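Local coordinates for sensor protein kinase HptS (Staphylococcus aureus, PDB 6LKI), which is a sensor histidine kinase (EC 2.7.13.3) that probably responds to external hexose phosphates and passes the signal on by phosphorylation, at residues Thr59-Leu64 with Tyr103-Pro108; Glu33-Asn38 with Phe93-Tyr98; Tyr127-Tyr132 with Gly141-Pro146; Tyr84-His89 with Leu158-His163. One frame throughout, in Å; residues are numbered along the deposited sequence.

Contact 1: residues Thr59-Leu64 with Tyr103-Pro108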
# COMPACT_ATOMS: atom_id res chain seq x y z
N THR B 59 8.04 -21.51 -12.04
CA THR B 59 7.97 -21.32 -10.59
C THR B 59 7.16 -20.06 -10.32
O THR B 59 7.61 -18.95 -10.61
CB THR B 59 9.37 -21.22 -9.98
OG1 THR B 59 10.10 -22.43 -10.24
CG2 THR B 59 9.28 -21.00 -8.48
N LEU B 60 5.96 -20.24 -9.77
CA LEU B 60 5.04 -19.14 -9.56
C LEU B 60 4.75 -18.97 -8.07
O LEU B 60 4.69 -19.95 -7.33
CB LEU B 60 3.72 -19.36 -10.32
CG LEU B 60 3.86 -19.58 -11.83
CD1 LEU B 60 2.51 -19.91 -12.44
CD2 LEU B 60 4.48 -18.36 -12.48
N TYR B 61 4.58 -17.72 -7.65
CA TYR B 61 4.18 -17.38 -6.30
C TYR B 61 2.93 -16.53 -6.36
O TYR B 61 2.85 -15.58 -7.15
CB TYR B 61 5.30 -16.63 -5.56
CG TYR B 61 6.51 -17.50 -5.30
CD1 TYR B 61 6.51 -18.44 -4.28
CD2 TYR B 61 7.64 -17.39 -6.10
CE1 TYR B 61 7.60 -19.24 -4.05
CE2 TYR B 61 8.75 -18.20 -5.87
CZ TYR B 61 8.72 -19.12 -4.85
OH TYR B 61 9.81 -19.92 -4.62
N TYR B 62 1.94 -16.88 -5.55
CA TYR B 62 0.71 -16.10 -5.47
C TYR B 62 0.69 -15.26 -4.20
O TYR B 62 1.24 -15.66 -3.16
CB TYR B 62 -0.53 -17.00 -5.53
CG TYR B 62 -0.61 -18.07 -4.45
CD1 TYR B 62 -1.06 -17.77 -3.17
CD2 TYR B 62 -0.25 -19.38 -4.73
CE1 TYR B 62 -1.13 -18.75 -2.19
CE2 TYR B 62 -0.32 -20.37 -3.77
CZ TYR B 62 -0.77 -20.05 -2.50
OH TYR B 62 -0.84 -21.03 -1.53
N GLU B 63 0.07 -14.09 -4.30
CA GLU B 63 -0.22 -13.24 -3.16
C GLU B 63 -1.70 -12.90 -3.21
O GLU B 63 -2.15 -12.23 -4.14
CB GLU B 63 0.64 -11.97 -3.17
CG GLU B 63 2.11 -12.20 -2.85
CD GLU B 63 2.87 -10.90 -2.61
OE1 GLU B 63 2.30 -9.82 -2.86
OE2 GLU B 63 4.04 -10.97 -2.17
N LEU B 64 -2.46 -13.41 -2.24
CA LEU B 64 -3.89 -13.13 -2.12
C LEU B 64 -4.06 -12.16 -0.96
O LEU B 64 -3.91 -12.53 0.20
CB LEU B 64 -4.68 -14.42 -1.89
CG LEU B 64 -6.20 -14.32 -1.96
CD1 LEU B 64 -6.65 -13.80 -3.32
CD2 LEU B 64 -6.84 -15.66 -1.65
N TYR B 103 3.27 -14.05 -9.42
CA TYR B 103 4.61 -13.65 -9.81
C TYR B 103 5.37 -14.85 -10.36
O TYR B 103 5.21 -15.97 -9.87
CB TYR B 103 5.38 -13.06 -8.63
CG TYR B 103 4.76 -11.81 -8.05
CD1 TYR B 103 3.77 -11.89 -7.08
CD2 TYR B 103 5.17 -10.55 -8.46
CE1 TYR B 103 3.20 -10.75 -6.55
CE2 TYR B 103 4.61 -9.41 -7.94
CZ TYR B 103 3.62 -9.51 -6.98
OH TYR B 103 3.06 -8.38 -6.45
N MET B 104 6.18 -14.61 -11.38
CA MET B 104 7.06 -15.63 -11.95
C MET B 104 8.48 -15.36 -11.48
O MET B 104 9.03 -14.29 -11.75
CB MET B 104 6.98 -15.62 -13.48
CG MET B 104 7.73 -16.76 -14.15
SD MET B 104 9.48 -16.39 -14.42
CE MET B 104 9.37 -15.17 -15.72
N ALA B 105 9.07 -16.34 -10.79
CA ALA B 105 10.44 -16.20 -10.31
C ALA B 105 11.45 -16.82 -11.27
O ALA B 105 12.56 -16.29 -11.43
CB ALA B 105 10.58 -16.85 -8.93
N ASN B 106 11.08 -17.93 -11.92
CA ASN B 106 11.92 -18.59 -12.91
C ASN B 106 11.06 -19.60 -13.65
O ASN B 106 9.92 -19.88 -13.26
CB ASN B 106 13.14 -19.27 -12.27
CG ASN B 106 12.75 -20.34 -11.27
OD1 ASN B 106 12.29 -21.43 -11.64
ND2 ASN B 106 12.92 -20.05 -9.98
N THR B 107 11.61 -20.14 -14.73
CA THR B 107 11.00 -21.24 -15.46
C THR B 107 12.04 -22.33 -15.66
O THR B 107 13.24 -22.04 -15.74
CB THR B 107 10.44 -20.81 -16.82
OG1 THR B 107 11.51 -20.68 -17.77
CG2 THR B 107 9.70 -19.48 -16.72
N PRO B 108 11.62 -23.60 -15.73
CA PRO B 108 12.59 -24.68 -15.98
C PRO B 108 13.35 -24.51 -17.28
O PRO B 108 14.50 -24.94 -17.38
CB PRO B 108 11.71 -25.94 -16.00
CG PRO B 108 10.50 -25.57 -15.21
CD PRO B 108 10.26 -24.12 -15.49

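Contact 2: residues Glu33-Asn38 with Phe93-Tyr98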
# COMPACT_ATOMS: atom_id res chain seq x y z
N GLU B 33 -18.63 -18.04 -2.87
CA GLU B 33 -19.17 -18.87 -1.80
C GLU B 33 -18.18 -19.09 -0.66
O GLU B 33 -18.54 -19.70 0.35
CB GLU B 33 -19.60 -20.23 -2.36
CG GLU B 33 -20.80 -20.18 -3.29
CD GLU B 33 -22.06 -19.75 -2.56
OE1 GLU B 33 -22.75 -18.84 -3.06
OE2 GLU B 33 -22.37 -20.33 -1.50
N LEU B 34 -16.95 -18.60 -0.79
CA LEU B 34 -15.88 -18.88 0.16
C LEU B 34 -15.66 -17.67 1.06
O LEU B 34 -15.35 -16.58 0.57
CB LEU B 34 -14.59 -19.27 -0.56
CG LEU B 34 -14.65 -20.59 -1.33
CD1 LEU B 34 -13.38 -20.82 -2.13
CD2 LEU B 34 -14.91 -21.75 -0.38
N ASP B 35 -15.82 -17.87 2.36
CA ASP B 35 -15.59 -16.84 3.37
C ASP B 35 -14.17 -17.01 3.91
O ASP B 35 -13.90 -17.95 4.66
CB ASP B 35 -16.63 -16.94 4.48
CG ASP B 35 -16.49 -15.85 5.54
OD1 ASP B 35 -15.49 -15.10 5.52
OD2 ASP B 35 -17.38 -15.76 6.41
N LEU B 36 -13.28 -16.09 3.54
CA LEU B 36 -11.87 -16.22 3.91
C LEU B 36 -11.59 -15.84 5.36
O LEU B 36 -10.42 -15.83 5.76
CB LEU B 36 -11.01 -15.38 2.97
CG LEU B 36 -11.04 -15.83 1.51
CD1 LEU B 36 -9.91 -15.21 0.71
CD2 LEU B 36 -10.99 -17.36 1.41
N THR B 37 -12.62 -15.52 6.15
CA THR B 37 -12.48 -15.49 7.60
C THR B 37 -12.78 -16.84 8.23
O THR B 37 -12.58 -17.01 9.44
CB THR B 37 -13.39 -14.42 8.21
OG1 THR B 37 -14.76 -14.76 7.96
CG2 THR B 37 -13.09 -13.05 7.62
N ASN B 38 -13.25 -17.80 7.43
CA ASN B 38 -13.51 -19.16 7.88
C ASN B 38 -12.33 -20.04 7.45
O ASN B 38 -11.96 -20.05 6.27
CB ASN B 38 -14.81 -19.68 7.28
CG ASN B 38 -15.15 -21.09 7.71
OD1 ASN B 38 -14.52 -22.05 7.28
ND2 ASN B 38 -16.15 -21.22 8.58
N PHE B 93 -14.90 -12.47 -3.00
CA PHE B 93 -15.18 -13.61 -2.15
C PHE B 93 -16.46 -13.34 -1.36
O PHE B 93 -17.10 -12.30 -1.50
CB PHE B 93 -14.00 -13.90 -1.23
CG PHE B 93 -12.90 -14.69 -1.89
CD1 PHE B 93 -12.00 -14.07 -2.74
CD2 PHE B 93 -12.77 -16.05 -1.66
CE1 PHE B 93 -10.99 -14.79 -3.35
CE2 PHE B 93 -11.76 -16.77 -2.27
CZ PHE B 93 -10.87 -16.14 -3.11
N LYS B 94 -16.84 -14.31 -0.52
CA LYS B 94 -18.10 -14.19 0.21
C LYS B 94 -18.07 -13.05 1.22
O LYS B 94 -19.11 -12.42 1.46
CB LYS B 94 -18.41 -15.51 0.92
CG LYS B 94 -19.79 -15.60 1.53
CD LYS B 94 -19.97 -16.93 2.26
CE LYS B 94 -21.36 -17.06 2.85
NZ LYS B 94 -22.42 -17.08 1.79
N ASN B 95 -16.91 -12.76 1.80
CA ASN B 95 -16.81 -11.79 2.88
C ASN B 95 -16.28 -10.43 2.43
O ASN B 95 -16.66 -9.41 3.02
CB ASN B 95 -15.91 -12.32 3.99
CG ASN B 95 -14.51 -12.64 3.50
OD1 ASN B 95 -14.34 -13.31 2.48
ND2 ASN B 95 -13.51 -12.16 4.23
N SER B 96 -15.42 -10.39 1.42
CA SER B 96 -14.77 -9.15 1.01
C SER B 96 -14.14 -9.37 -0.35
O SER B 96 -14.18 -10.47 -0.92
CB SER B 96 -13.73 -8.70 2.04
OG SER B 96 -13.13 -7.47 1.66
N THR B 97 -13.54 -8.30 -0.88
CA THR B 97 -12.81 -8.35 -2.14
C THR B 97 -11.33 -8.57 -1.86
O THR B 97 -10.76 -7.93 -0.97
CB THR B 97 -13.02 -7.06 -2.94
OG1 THR B 97 -14.30 -7.09 -3.59
CG2 THR B 97 -11.93 -6.88 -3.99
N TYR B 98 -10.72 -9.49 -2.61
CA TYR B 98 -9.31 -9.80 -2.46
C TYR B 98 -8.60 -9.60 -3.79
O TYR B 98 -9.17 -9.84 -4.86
CB TYR B 98 -9.11 -11.25 -1.98
CG TYR B 98 -9.56 -11.48 -0.55
CD1 TYR B 98 -10.91 -11.55 -0.23
CD2 TYR B 98 -8.63 -11.65 0.47
CE1 TYR B 98 -11.32 -11.76 1.07
CE2 TYR B 98 -9.03 -11.86 1.77
CZ TYR B 98 -10.38 -11.92 2.07
OH TYR B 98 -10.78 -12.14 3.37

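Contact 3: residues Tyr127-Tyr132 with Gly141-Pro146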
# COMPACT_ATOMS: atom_id res chain seq x y z
N TYR B 127 7.78 0.55 -22.81
CA TYR B 127 8.56 1.68 -22.33
C TYR B 127 10.00 1.31 -22.04
O TYR B 127 10.77 2.17 -21.59
CB TYR B 127 7.91 2.29 -21.08
CG TYR B 127 6.43 2.53 -21.22
CD1 TYR B 127 5.90 3.16 -22.34
CD2 TYR B 127 5.55 2.10 -20.23
CE1 TYR B 127 4.55 3.38 -22.46
CE2 TYR B 127 4.19 2.31 -20.35
CZ TYR B 127 3.70 2.95 -21.47
OH TYR B 127 2.35 3.16 -21.58
N ASP B 128 10.39 0.06 -22.28
CA ASP B 128 11.76 -0.42 -22.15
C ASP B 128 12.21 -0.56 -20.70
O ASP B 128 13.42 -0.57 -20.43
CB ASP B 128 12.75 0.47 -22.92
CG ASP B 128 13.02 -0.02 -24.33
OD1 ASP B 128 12.18 -0.73 -24.90
OD2 ASP B 128 14.11 0.31 -24.86
N ASN B 129 11.28 -0.67 -19.75
CA ASN B 129 11.64 -0.98 -18.37
C ASN B 129 11.91 -2.47 -18.22
O ASN B 129 11.19 -3.31 -18.77
CB ASN B 129 10.51 -0.58 -17.41
CG ASN B 129 10.27 0.91 -17.37
OD1 ASN B 129 11.19 1.71 -17.50
ND2 ASN B 129 9.01 1.29 -17.21
N ILE B 130 12.93 -2.81 -17.44
CA ILE B 130 13.26 -4.21 -17.18
C ILE B 130 12.27 -4.77 -16.16
O ILE B 130 12.16 -4.26 -15.04
CB ILE B 130 14.70 -4.38 -16.69
CG1 ILE B 130 15.69 -4.02 -17.80
CG2 ILE B 130 14.94 -5.80 -16.21
CD1 ILE B 130 17.14 -4.23 -17.43
N LEU B 131 11.53 -5.81 -16.55
CA LEU B 131 10.56 -6.45 -15.68
C LEU B 131 11.00 -7.83 -15.19
O LEU B 131 10.38 -8.36 -14.26
CB LEU B 131 9.21 -6.58 -16.39
CG LEU B 131 8.60 -5.30 -16.95
CD1 LEU B 131 7.29 -5.61 -17.66
CD2 LEU B 131 8.39 -4.27 -15.85
N TYR B 132 12.03 -8.42 -15.79
CA TYR B 132 12.57 -9.69 -15.32
C TYR B 132 13.98 -9.84 -15.86
O TYR B 132 14.29 -9.37 -16.96
CB TYR B 132 11.70 -10.88 -15.75
CG TYR B 132 12.26 -12.21 -15.30
CD1 TYR B 132 12.05 -12.67 -14.00
CD2 TYR B 132 13.00 -13.00 -16.16
CE1 TYR B 132 12.56 -13.89 -13.59
CE2 TYR B 132 13.52 -14.22 -15.76
CZ TYR B 132 13.29 -14.65 -14.47
OH TYR B 132 13.81 -15.86 -14.06
N GLY B 141 13.93 -2.83 -12.91
CA GLY B 141 13.49 -1.45 -12.81
C GLY B 141 14.16 -0.51 -13.79
O GLY B 141 13.52 0.41 -14.32
N GLU B 142 15.45 -0.71 -14.04
CA GLU B 142 16.18 0.16 -14.95
C GLU B 142 15.78 -0.13 -16.40
O GLU B 142 15.04 -1.08 -16.69
CB GLU B 142 17.69 -0.02 -14.76
CG GLU B 142 18.06 -0.45 -13.35
CD GLU B 142 19.47 -0.07 -12.95
OE1 GLU B 142 20.39 -0.18 -13.80
OE2 GLU B 142 19.68 0.34 -11.79
N LYS B 143 16.28 0.70 -17.30
CA LYS B 143 15.97 0.63 -18.71
C LYS B 143 16.89 -0.35 -19.42
O LYS B 143 18.04 -0.56 -19.02
CB LYS B 143 16.11 2.01 -19.35
CG LYS B 143 15.01 2.99 -18.96
CD LYS B 143 14.10 3.32 -20.14
CE LYS B 143 12.65 3.36 -19.76
NZ LYS B 143 12.38 4.23 -18.63
N TYR B 144 16.39 -0.92 -20.51
CA TYR B 144 17.18 -1.83 -21.33
C TYR B 144 17.84 -1.08 -22.48
O TYR B 144 17.21 -0.23 -23.12
CB TYR B 144 16.32 -2.97 -21.87
CG TYR B 144 17.04 -3.87 -22.84
CD1 TYR B 144 18.20 -4.53 -22.47
CD2 TYR B 144 16.55 -4.07 -24.12
CE1 TYR B 144 18.86 -5.36 -23.36
CE2 TYR B 144 17.20 -4.89 -25.02
CZ TYR B 144 18.36 -5.54 -24.63
OH TYR B 144 19.02 -6.36 -25.51
N ARG B 145 19.10 -1.40 -22.73
CA ARG B 145 19.88 -0.78 -23.81
C ARG B 145 20.74 -1.86 -24.45
O ARG B 145 21.77 -2.26 -23.88
CB ARG B 145 20.73 0.37 -23.29
CG ARG B 145 19.93 1.58 -22.83
CD ARG B 145 20.53 2.19 -21.57
NE ARG B 145 19.79 3.38 -21.14
CZ ARG B 145 19.73 3.81 -19.88
NH1 ARG B 145 20.37 3.14 -18.92
NH2 ARG B 145 19.04 4.90 -19.58
N PRO B 146 20.36 -2.35 -25.63
CA PRO B 146 21.07 -3.51 -26.20
C PRO B 146 22.53 -3.25 -26.52
O PRO B 146 23.34 -4.17 -26.41
CB PRO B 146 20.26 -3.83 -27.47
CG PRO B 146 18.97 -3.10 -27.34
CD PRO B 146 19.25 -1.90 -26.49

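Contact 4: residues Tyr84-His89 with Leu158-His163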
# COMPACT_ATOMS: atom_id res chain seq x y z
N TYR B 84 8.74 -11.39 -11.86
CA TYR B 84 7.93 -10.85 -12.95
C TYR B 84 6.46 -10.91 -12.55
O TYR B 84 5.92 -12.00 -12.35
CB TYR B 84 8.17 -11.63 -14.24
CG TYR B 84 7.26 -11.23 -15.38
CD1 TYR B 84 7.26 -9.93 -15.88
CD2 TYR B 84 6.40 -12.15 -15.96
CE1 TYR B 84 6.43 -9.57 -16.92
CE2 TYR B 84 5.57 -11.80 -17.01
CZ TYR B 84 5.59 -10.50 -17.48
OH TYR B 84 4.76 -10.14 -18.52
N LEU B 85 5.83 -9.74 -12.42
CA LEU B 85 4.39 -9.69 -12.16
C LEU B 85 3.65 -10.19 -13.40
O LEU B 85 3.65 -9.53 -14.44
CB LEU B 85 3.97 -8.27 -11.79
CG LEU B 85 2.47 -8.09 -11.52
CD1 LEU B 85 2.00 -9.07 -10.46
CD2 LEU B 85 2.16 -6.66 -11.11
N PHE B 86 2.92 -11.21 -13.09
CA PHE B 86 2.50 -11.92 -14.29
C PHE B 86 0.99 -11.96 -14.47
O PHE B 86 0.50 -11.79 -15.59
CB PHE B 86 3.07 -13.35 -14.27
CG PHE B 86 2.63 -14.19 -15.44
CD1 PHE B 86 3.25 -14.07 -16.68
CD2 PHE B 86 1.61 -15.12 -15.30
CE1 PHE B 86 2.85 -14.84 -17.75
CE2 PHE B 86 1.21 -15.90 -16.38
CZ PHE B 86 1.83 -15.76 -17.60
N SER B 87 0.18 -11.75 -13.48
CA SER B 87 -1.26 -11.53 -13.57
C SER B 87 -1.76 -10.85 -12.31
O SER B 87 -1.20 -11.03 -11.22
CB SER B 87 -2.02 -12.84 -13.81
OG SER B 87 -1.93 -13.69 -12.68
N THR B 88 -2.82 -10.06 -12.47
CA THR B 88 -3.49 -9.38 -11.37
C THR B 88 -4.99 -9.54 -11.56
O THR B 88 -5.51 -9.33 -12.66
CB THR B 88 -3.12 -7.89 -11.33
OG1 THR B 88 -1.70 -7.75 -11.29
CG2 THR B 88 -3.73 -7.22 -10.10
N HIS B 89 -5.69 -9.93 -10.49
CA HIS B 89 -7.13 -10.12 -10.55
C HIS B 89 -7.77 -9.56 -9.30
O HIS B 89 -7.27 -9.74 -8.19
CB HIS B 89 -7.50 -11.61 -10.70
CG HIS B 89 -7.19 -12.18 -12.05
ND1 HIS B 89 -5.98 -12.76 -12.35
CD2 HIS B 89 -7.93 -12.25 -13.18
CE1 HIS B 89 -5.99 -13.17 -13.61
NE2 HIS B 89 -7.16 -12.87 -14.13
N LEU B 158 5.35 -10.89 -25.95
CA LEU B 158 4.54 -11.74 -25.09
C LEU B 158 3.06 -11.50 -25.35
O LEU B 158 2.63 -10.39 -25.68
CB LEU B 158 4.88 -11.49 -23.62
CG LEU B 158 6.27 -11.99 -23.20
CD1 LEU B 158 6.46 -11.87 -21.69
CD2 LEU B 158 6.50 -13.42 -23.66
N ASN B 159 2.27 -12.56 -25.18
CA ASN B 159 0.90 -12.55 -25.68
C ASN B 159 -0.04 -11.74 -24.79
O ASN B 159 -1.00 -11.13 -25.30
CB ASN B 159 0.39 -13.99 -25.82
CG ASN B 159 -1.01 -14.06 -26.38
OD1 ASN B 159 -1.99 -14.16 -25.64
ND2 ASN B 159 -1.12 -14.01 -27.70
N HIS B 160 0.20 -11.72 -23.48
CA HIS B 160 -0.79 -11.21 -22.54
C HIS B 160 -0.65 -9.71 -22.27
O HIS B 160 -1.60 -9.11 -21.75
CB HIS B 160 -0.68 -11.96 -21.21
CG HIS B 160 0.58 -11.67 -20.46
ND1 HIS B 160 1.80 -12.18 -20.84
CD2 HIS B 160 0.81 -10.92 -19.35
CE1 HIS B 160 2.73 -11.75 -20.00
NE2 HIS B 160 2.15 -10.99 -19.09
N ALA B 161 0.49 -9.11 -22.59
CA ALA B 161 0.68 -7.69 -22.35
C ALA B 161 1.73 -7.16 -23.33
O ALA B 161 2.35 -7.92 -24.07
CB ALA B 161 1.09 -7.41 -20.90
N ASP B 162 1.91 -5.84 -23.31
CA ASP B 162 2.87 -5.18 -24.19
C ASP B 162 4.30 -5.38 -23.67
O ASP B 162 5.04 -4.43 -23.39
CB ASP B 162 2.53 -3.70 -24.32
CG ASP B 162 1.18 -3.47 -24.96
OD1 ASP B 162 0.96 -3.97 -26.09
OD2 ASP B 162 0.33 -2.79 -24.35
N HIS B 163 4.69 -6.65 -23.57
CA HIS B 163 6.00 -7.03 -23.06
C HIS B 163 6.75 -7.83 -24.11
O HIS B 163 6.15 -8.48 -24.97
CB HIS B 163 5.88 -7.85 -21.77
CG HIS B 163 5.22 -7.11 -20.64
ND1 HIS B 163 4.70 -7.75 -19.54
CD2 HIS B 163 4.98 -5.79 -20.46
CE1 HIS B 163 4.18 -6.86 -18.72
NE2 HIS B 163 4.33 -5.66 -19.25
O HOH W 1 2.28 -9.50 -16.84

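Contact 1: residues Thr59-Leu64 with Tyr103-Pro108
Tyr61 and Tyr103 face each other as a hydrogen-bonded antiparallel pair, and their backbones supply a reciprocal pair of bonds between strands 59-66 and 97-106. Tyr103 N donates to Tyr61 O at 2.8 Å, and Tyr61 N returns a bond to Tyr103 O. One step on, Ala105 N donates to Thr59 O at 3.0 Å. Leu60 and Met104 form the intervening non-hydrogen-bonded pair, where Leu60 CA also brings its hydrogen to Tyr103 O over 3.2 Å.

Side-chain polarity gathers at the strand end. Thr59 OG1 donates to Asn106 OD1 at 2.8 Å, arriving from above the amide plane. The Asn106 amide can meet it because CG stands between backbone N and carbonyl carbon (chi1 61°), which folds the group back toward Thr59. Farther along, the Glu63 and Tyr103 side chains pass at a slant, carboxylate and ring planes 65° apart, with Glu63 OE1 3.9 Å from Tyr103 CE1.

Apolar contacts are divided between the two faces. On the face of Leu60 and Met104, methyl CD2 of Leu60 lies 3.8 Å from Met104 CB, and Ile53 of helix 39-55 packs on the same leucine. On the other face, Ala105 CB meets the Tyr61 ring at its edge, 3.8 Å from CE2, in the plane of the ring.

Beyond the pairing, Thr107 OG1 caps the backbone N of Leu110 as helix 108-116 begins. This ladder joins the two central strands of a four-stranded antiparallel sheet of order 2-1-4-3, backed by long helices, consistent with the membrane-distal half of a double Cache-like sensor domain.

Contact 2: residues Glu33-Asn38 with Phe93-Tyr98
Leu36 sets its CD1 methyl in the corner of two aromatic rings, over the centre of one face of each. The methyl carbon is 3.5 Å from the centroid of the Tyr98 ring and 3.8 Å from that of the Phe93 ring, close to both ring normals, making both contacts CH-pi interactions. Leu36 and Tyr98 run antiparallel alongside one another, with Leu36 CB 3.3 Å from Tyr98 OH. Against Phe93 the leucine lies aslant, and Leu34 O reaches the edge of that ring in its plane.

The Asp35 side chain stands roughly perpendicular to that of Asn95, their carboxylate and amide planes 31° apart. With CG anti to the backbone N (chi1 -178°), the Asp35 carboxylate lies beside the following backbone, where Thr37 N closes an Asx turn by donating to OD1 and Thr37 OG1 adds a second bond from the same face. Asn95 OD1 accepts from Leu36 N at 3.2 Å, well above the amide plane, while ND2 donates to Tyr98 OH at 2.9 Å, nearly in plane. Tyr98 OH also bonds Gln69, whose NE2 holds Leu36 O.

Lys94 N donates to Leu34 O at 2.9 Å. Amide, hydroxyl and carboxylate groups bind the polar backbone atoms of the turn; no salt bridge crosses the contact (Glu33 OE2 to Lys94 NZ 4.6 Å), and the link is probably held mainly by packing and hydrogen bonds.

Contact 3: residues Tyr127-Tyr132 with Gly141-Pro146
Asn129 holds CG anti to its carbonyl carbon (chi1 -65°), which presents OD1 to the Lys143 chain as that chain folds at chi2, chi3 and chi4 back over the 127-132 segment. The placement of the lysine is doubtful, since its CE stands too close to Tyr127 O and two of its torsions are unusual. The bond from Lys143 NZ to Asn129 OD1, 3.0 Å and tilted modestly from the amide plane, is therefore tentative.

The backbones carry the contact through three bonds. Tyr144 N donates to Asp128 O at 3.0 Å, Ile130 N to Glu142 O at 2.8 Å, and Gly141 N to Ile130 O at 3.1 Å. Lys143 CA adds a CA-H...O contact to Asp128 O at 3.3 Å. Gly141 adopts a positive phi (100°), where a side chain would press on the preceding carbonyl oxygen.

The apolar contact is thin, Ile130 CG1 approaching Tyr144 CB at 4.3 Å. Separately, Ile130 CG1 comes within 3.2 Å of Glu142 O. Ile130 and Tyr144 both touch Leu122 of strand 120-125, while Asp128 makes a salt bridge with Arg164 of strand 163-169.

Asn129 and Lys143 make a single backbone bridge, not an extended ladder. The loop leading to helix 146-149 thus borders edge strand 130-133 of the antiparallel sheet built from strands 120-125, 130-133, 152-157 and 163-169 (order 2-1-4-3), consistent with a PAS/Cache-like sensor domain.

Contact 4: residues Tyr84-His89 with Leu158-His163
The rings of Tyr84, Phe86, His160 and His163 form a compact aromatic cluster. One face of His160 receives the edge of Phe86 (planes 53° apart), the nearest pair being Phe86 CE1 and His160 CE1 at 3.8 Å. At its edge, His160 meets Tyr84 and a water. His163 carries Ala161 CB over one face and Tyr84 OH at its edge, in the ring plane. Both histidines meet the Tyr84 ring rim to rim.

Tyr84 OH is the polar centre. It shares a 2.6 Å hydrogen bond with His163 ND1, in which either may be donor, and lies 2.8 Å from His160 NE2. Tyr84 reaches them by holding CG anti to its backbone N (chi1 174°), which sends the ring away from its strand.

The water binds His160 NE2 at 2.7 Å and donates to Leu85 O and, at 3.2 Å, to Phe86 O, linking the loop to the backbone of a classic beta bulge in which Phe86 and Ser87 are paired with the single residue Ile102.

Strand 84-92 is an edge strand of its sheet within the chain, while the 158-163 loop joins strands 152-157 and 163-169 of the other. Helix 2-31 packs on Phe86 and His160 through Glu17, and Leu131 of strand 130-133 lies against both Tyr84 and His163.

Contacts 1 and 2 both use strand 97-106 and meet where Leu64 packs on Tyr98 and Leu36. Contact 1 is a regular backbone ladder near the centre of the chain, whereas contact 2 ties a loop to the far end of the same sheet, their centres about 24 Å apart, mainly through CH-pi packing and side-chain hydrogen bonds. Contact 3, with half its touching residues exposed, belongs to the second sheet and relies on backbone bonds. Contact 4 is buried between the sheets and depends on aromatic rings, histidines and a water. It touches contact 1 through Tyr84 and Met104, and contact 3 through Leu131.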